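Local coordinates for peptidoglycan recognition protein SA CG11709-PA (PDB 1SXR) that recognises peptidoglycan of Gram-positive bacteria and thereby switches on the Toll pathway of insect innate immunity, at residues C11-K23 with D83-R95. Residues are numbered along the deposited sequence; the frame is centred on the assembly and turned at random.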
loop_
_atom_site.group_PDB
_atom_site.type_symbol
_atom_site.label_atom_id
_atom_site.label_comp_id
_atom_site.label_asym_id
_atom_site.label_seq_id
_atom_site.Cartn_x
_atom_site.Cartn_y
_atom_site.Cartn_z
ATOM N N CYS A 11 -8.659 -2.961 -14.904
ATOM C CA CYS A 11 -7.988 -1.786 -14.264
ATOM C C CYS A 11 -8.961 -0.998 -13.380
ATOM O O CYS A 11 -9.921 -0.420 -13.882
ATOM C CB CYS A 11 -7.353 -0.871 -15.330
ATOM S SG CYS A 11 -5.653 -1.314 -15.853
ATOM N N PRO A 12 -8.713 -0.949 -12.068
ATOM C CA PRO A 12 -9.598 -0.207 -11.167
ATOM C C PRO A 12 -9.445 1.297 -11.393
ATOM O O PRO A 12 -8.398 1.744 -11.848
ATOM C CB PRO A 12 -9.109 -0.610 -9.770
ATOM C CG PRO A 12 -7.697 -1.058 -9.942
ATOM C CD PRO A 12 -7.568 -1.554 -11.357
ATOM N N THR A 13 -10.475 2.079 -11.095
ATOM C CA THR A 13 -10.356 3.517 -11.243
ATOM C C THR A 13 -9.785 4.084 -9.938
ATOM O O THR A 13 -10.378 3.928 -8.883
ATOM C CB THR A 13 -11.728 4.142 -11.589
ATOM O OG1 THR A 13 -11.654 5.574 -11.501
ATOM C CG2 THR A 13 -12.782 3.750 -10.558
ATOM N N ILE A 14 -8.622 4.717 -10.011
ATOM C CA ILE A 14 -7.946 5.151 -8.785
ATOM C C ILE A 14 -8.428 6.525 -8.362
ATOM O O ILE A 14 -8.559 7.437 -9.182
ATOM C CB ILE A 14 -6.436 5.148 -8.999
ATOM C CG1 ILE A 14 -5.957 3.714 -9.243
ATOM C CG2 ILE A 14 -5.743 5.746 -7.785
ATOM C CD1 ILE A 14 -4.489 3.622 -9.604
ATOM N N LYS A 15 -8.729 6.673 -7.076
ATOM C CA LYS A 15 -9.160 7.961 -6.567
ATOM C C LYS A 15 -7.911 8.768 -6.247
ATOM O O LYS A 15 -7.222 8.520 -5.245
ATOM C CB LYS A 15 -10.042 7.789 -5.333
ATOM C CG LYS A 15 -11.546 7.693 -5.624
ATOM C CD LYS A 15 -11.820 6.764 -6.778
ATOM C CE LYS A 15 -13.299 6.486 -6.951
ATOM N NZ LYS A 15 -13.471 5.187 -7.694
ATOM N N LEU A 16 -7.608 9.719 -7.122
ATOM C CA LEU A 16 -6.394 10.512 -6.989
ATOM C C LEU A 16 -6.441 11.466 -5.805
ATOM O O LEU A 16 -7.492 11.741 -5.247
ATOM C CB LEU A 16 -6.132 11.297 -8.272
ATOM C CG LEU A 16 -6.073 10.424 -9.525
ATOM C CD1 LEU A 16 -5.935 11.318 -10.771
ATOM C CD2 LEU A 16 -4.944 9.411 -9.444
ATOM N N LYS A 17 -5.267 11.954 -5.419
ATOM C CA LYS A 17 -5.099 12.791 -4.228
ATOM C C LYS A 17 -6.152 13.915 -4.169
ATOM O O LYS A 17 -6.835 14.086 -3.161
ATOM C CB LYS A 17 -3.653 13.337 -4.233
ATOM C CG LYS A 17 -3.187 14.075 -3.005
ATOM C CD LYS A 17 -2.785 13.170 -1.870
ATOM C CE LYS A 17 -1.464 12.456 -2.120
ATOM N NZ LYS A 17 -0.321 13.394 -2.455
ATOM N N ARG A 18 -6.316 14.658 -5.264
ATOM C CA ARG A 18 -7.344 15.717 -5.364
ATOM C C ARG A 18 -8.763 15.238 -5.049
ATOM O O ARG A 18 -9.558 15.962 -4.427
ATOM C CB ARG A 18 -7.319 16.300 -6.785
ATOM C CG ARG A 18 -8.663 16.830 -7.306
ATOM C CD ARG A 18 -8.660 17.260 -8.780
ATOM N NE ARG A 18 -7.493 18.091 -9.068
ATOM C CZ ARG A 18 -7.041 18.388 -10.285
ATOM N NH1 ARG A 18 -7.658 17.933 -11.370
ATOM N NH2 ARG A 18 -5.960 19.143 -10.414
ATOM N N GLN A 19 -9.083 14.032 -5.483
ATOM C CA GLN A 19 -10.425 13.514 -5.333
ATOM C C GLN A 19 -10.758 13.183 -3.894
ATOM O O GLN A 19 -11.922 13.152 -3.536
ATOM C CB GLN A 19 -10.623 12.284 -6.208
ATOM C CG GLN A 19 -10.509 12.567 -7.697
ATOM C CD GLN A 19 -10.726 11.315 -8.499
ATOM O OE1 GLN A 19 -9.772 10.626 -8.852
ATOM N NE2 GLN A 19 -11.995 11.002 -8.782
ATOM N N TRP A 20 -9.737 12.916 -3.077
ATOM C CA TRP A 20 -9.986 12.749 -1.632
ATOM C C TRP A 20 -9.565 13.923 -0.779
ATOM O O TRP A 20 -9.639 13.875 0.457
ATOM C CB TRP A 20 -9.470 11.414 -1.065
ATOM C CG TRP A 20 -8.006 11.056 -1.229
ATOM C CD1 TRP A 20 -7.460 10.252 -2.189
ATOM C CD2 TRP A 20 -6.918 11.372 -0.323
ATOM N NE1 TRP A 20 -6.106 10.091 -1.975
ATOM C CE2 TRP A 20 -5.752 10.756 -0.835
ATOM C CE3 TRP A 20 -6.810 12.133 0.856
ATOM C CZ2 TRP A 20 -4.487 10.877 -0.208
ATOM C CZ3 TRP A 20 -5.540 12.255 1.474
ATOM C CH2 TRP A 20 -4.410 11.636 0.935
ATOM N N GLY A 21 -9.146 15.006 -1.419
ATOM C CA GLY A 21 -8.825 16.219 -0.664
ATOM C C GLY A 21 -7.421 16.223 -0.083
ATOM O O GLY A 21 -7.119 16.961 0.867
ATOM N N GLY A 22 -6.572 15.380 -0.636
ATOM C CA GLY A 22 -5.202 15.250 -0.127
ATOM C C GLY A 22 -4.315 16.387 -0.598
ATOM O O GLY A 22 -4.608 17.056 -1.613
ATOM N N LYS A 23 -3.233 16.605 0.138
ATOM C CA LYS A 23 -2.267 17.674 -0.138
ATOM C C LYS A 23 -1.116 17.144 -0.985
ATOM O O LYS A 23 -0.881 15.940 -1.051
ATOM C CB LYS A 23 -1.684 18.222 1.175
ATOM C CG LYS A 23 -2.745 18.903 2.026
ATOM C CD LYS A 23 -2.200 19.581 3.263
ATOM C CE LYS A 23 -3.237 20.577 3.784
ATOM N NZ LYS A 23 -3.194 20.789 5.265
ATOM N N ASP A 83 -15.128 -0.642 0.619
ATOM C CA ASP A 83 -15.979 -0.698 -0.589
ATOM C C ASP A 83 -15.156 -1.073 -1.814
ATOM O O ASP A 83 -15.681 -1.150 -2.921
ATOM C CB ASP A 83 -16.659 0.650 -0.873
ATOM C CG ASP A 83 -17.851 0.934 0.033
ATOM O OD1 ASP A 83 -18.160 0.082 0.906
ATOM O OD2 ASP A 83 -18.542 1.981 -0.069
ATOM N N GLY A 84 -13.852 -1.279 -1.637
ATOM C CA GLY A 84 -13.017 -1.670 -2.759
ATOM C C GLY A 84 -12.466 -0.506 -3.558
ATOM O O GLY A 84 -11.878 -0.722 -4.627
ATOM N N ILE A 85 -12.629 0.716 -3.054
ATOM C CA ILE A 85 -12.019 1.878 -3.695
ATOM C C ILE A 85 -10.521 1.875 -3.439
ATOM O O ILE A 85 -10.058 1.624 -2.311
ATOM C CB ILE A 85 -12.618 3.175 -3.182
ATOM C CG1 ILE A 85 -14.085 3.271 -3.584
ATOM C CG2 ILE A 85 -11.824 4.401 -3.693
ATOM C CD1 ILE A 85 -14.741 4.489 -3.025
ATOM N N VAL A 86 -9.772 2.161 -4.495
ATOM C CA VAL A 86 -8.330 2.306 -4.394
ATOM C C VAL A 86 -8.013 3.782 -4.315
ATOM O O VAL A 86 -8.378 4.541 -5.210
ATOM C CB VAL A 86 -7.626 1.690 -5.616
ATOM C CG1 VAL A 86 -6.120 1.965 -5.562
ATOM C CG2 VAL A 86 -7.901 0.168 -5.687
ATOM N N TYR A 87 -7.350 4.199 -3.229
ATOM C CA TYR A 87 -7.007 5.610 -3.035
ATOM C C TYR A 87 -5.517 5.801 -3.344
ATOM O O TYR A 87 -4.679 5.011 -2.895
ATOM C CB TYR A 87 -7.272 6.030 -1.582
ATOM C CG TYR A 87 -8.714 5.859 -1.192
ATOM C CD1 TYR A 87 -9.640 6.881 -1.441
ATOM C CD2 TYR A 87 -9.158 4.670 -0.613
ATOM C CE1 TYR A 87 -10.993 6.733 -1.087
ATOM C CE2 TYR A 87 -10.504 4.517 -0.250
ATOM C CZ TYR A 87 -11.398 5.540 -0.498
ATOM O OH TYR A 87 -12.714 5.357 -0.143
ATOM N N GLU A 88 -5.197 6.811 -4.151
ATOM C CA GLU A 88 -3.797 7.165 -4.356
ATOM C C GLU A 88 -3.186 7.720 -3.073
ATOM O O GLU A 88 -3.706 8.683 -2.495
ATOM C CB GLU A 88 -3.694 8.229 -5.452
ATOM C CG GLU A 88 -2.247 8.642 -5.756
ATOM C CD GLU A 88 -2.137 9.727 -6.832
ATOM O OE1 GLU A 88 -2.888 10.734 -6.788
ATOM O OE2 GLU A 88 -1.273 9.559 -7.724
ATOM N N GLY A 89 -2.088 7.112 -2.622
ATOM C CA GLY A 89 -1.287 7.697 -1.550
ATOM C C GLY A 89 -0.131 8.417 -2.203
ATOM O O GLY A 89 -0.295 9.445 -2.889
ATOM N N THR A 90 1.054 7.862 -2.013
ATOM C CA THR A 90 2.221 8.336 -2.706
ATOM C C THR A 90 2.089 8.178 -4.224
ATOM O O THR A 90 2.612 8.985 -4.982
ATOM C CB THR A 90 3.432 7.602 -2.122
ATOM O OG1 THR A 90 3.823 8.239 -0.887
ATOM C CG2 THR A 90 4.626 7.768 -3.015
ATOM N N GLY A 91 1.356 7.156 -4.665
ATOM C CA GLY A 91 1.112 6.926 -6.099
ATOM C C GLY A 91 2.127 6.072 -6.839
ATOM O O GLY A 91 3.174 5.722 -6.302
ATOM N N TRP A 92 1.819 5.707 -8.085
ATOM C CA TRP A 92 2.757 4.876 -8.847
ATOM C C TRP A 92 4.080 5.581 -9.102
ATOM O O TRP A 92 4.105 6.767 -9.463
ATOM C CB TRP A 92 2.204 4.536 -10.238
ATOM C CG TRP A 92 1.141 3.498 -10.324
ATOM C CD1 TRP A 92 -0.106 3.663 -10.868
ATOM C CD2 TRP A 92 1.202 2.124 -9.872
ATOM N NE1 TRP A 92 -0.818 2.486 -10.782
ATOM C CE2 TRP A 92 -0.040 1.526 -10.195
ATOM C CE3 TRP A 92 2.190 1.325 -9.287
ATOM C CZ2 TRP A 92 -0.333 0.197 -9.906
ATOM C CZ3 TRP A 92 1.894 -0.011 -8.999
ATOM C CH2 TRP A 92 0.632 -0.554 -9.304
ATOM N N GLY A 93 5.171 4.829 -8.975
ATOM C CA GLY A 93 6.486 5.299 -9.441
ATOM C C GLY A 93 7.163 6.329 -8.568
ATOM O O GLY A 93 8.157 6.946 -8.980
ATOM N N LEU A 94 6.629 6.525 -7.359
ATOM C CA LEU A 94 7.214 7.470 -6.421
ATOM C C LEU A 94 7.541 6.705 -5.145
ATOM O O LEU A 94 6.807 5.802 -4.729
ATOM C CB LEU A 94 6.239 8.607 -6.116
ATOM C CG LEU A 94 6.040 9.619 -7.261
ATOM C CD1 LEU A 94 4.790 10.468 -7.033
ATOM C CD2 LEU A 94 7.230 10.523 -7.403
ATOM N N ARG A 95 8.658 7.077 -4.526
ATOM C CA ARG A 95 9.162 6.396 -3.344
ATOM C C ARG A 95 8.337 6.804 -2.134
ATOM O O ARG A 95 8.215 8.004 -1.840
ATOM C CB ARG A 95 10.622 6.789 -3.120
ATOM C CG ARG A 95 11.247 6.117 -1.906
ATOM C CD ARG A 95 12.759 6.053 -2.021
ATOM N NE ARG A 95 13.353 7.306 -1.646
ATOM C CZ ARG A 95 14.375 7.918 -2.243
ATOM N NH1 ARG A 95 14.915 7.474 -3.381
ATOM N NH2 ARG A 95 14.800 9.044 -1.711
HETATM O O HOH W 1 0.230 11.407 -5.056
#
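Lys15 holds the edge strand 14-15 parallel to strand 86-88 with two nearly straight backbone bonds, its N to Val86 O (2.9 Å) and its O from Glu88 N. On one face the branched Ile14, suited to a strand, spreads three ways: CG1 meets Val86 CG1, CG2 sits over the Glu88 backbone, and CD1 reaches Trp92 NE1 (4.0 Å). Pro12 CB packs against Val86 CG2. On the other face the Lys15 chain, bent at chi2 (45°), lays its methylenes across Ile85 CG2, which rests on the Tyr87 ring.

The Trp20 indole fills a slot between Gly22 CA with Lys17 O on one face and, on the other, the edge of Tyr87 in an offset edge-to-face pair (planes at 82°); NE1 donates in the ring plane to Glu88 O (2.8 Å). Losing that bond and the ring to an alanine here would probably open a gap between Tyr87 and Gly22. Glu88, extended (chi1 -179°), crosses Leu16 obliquely, and its OE1 takes the Lys17 N-H through the anti lone pair (3.0 Å). Lys17 curls over Gly89 O, its amine salt-bridged to Asp73.

Positive phi suits Gly21 to the Schellman motif closing helix 17-20; a CB on Gly22 would strike Lys17 CD. Trp20 also joins this helix to Leu58 of helix 50-67, where Tyr87 packs too. Strand 14-15 is the outermost, parallel-added strand of the PGRP (amidase 2) fold's mixed sheet.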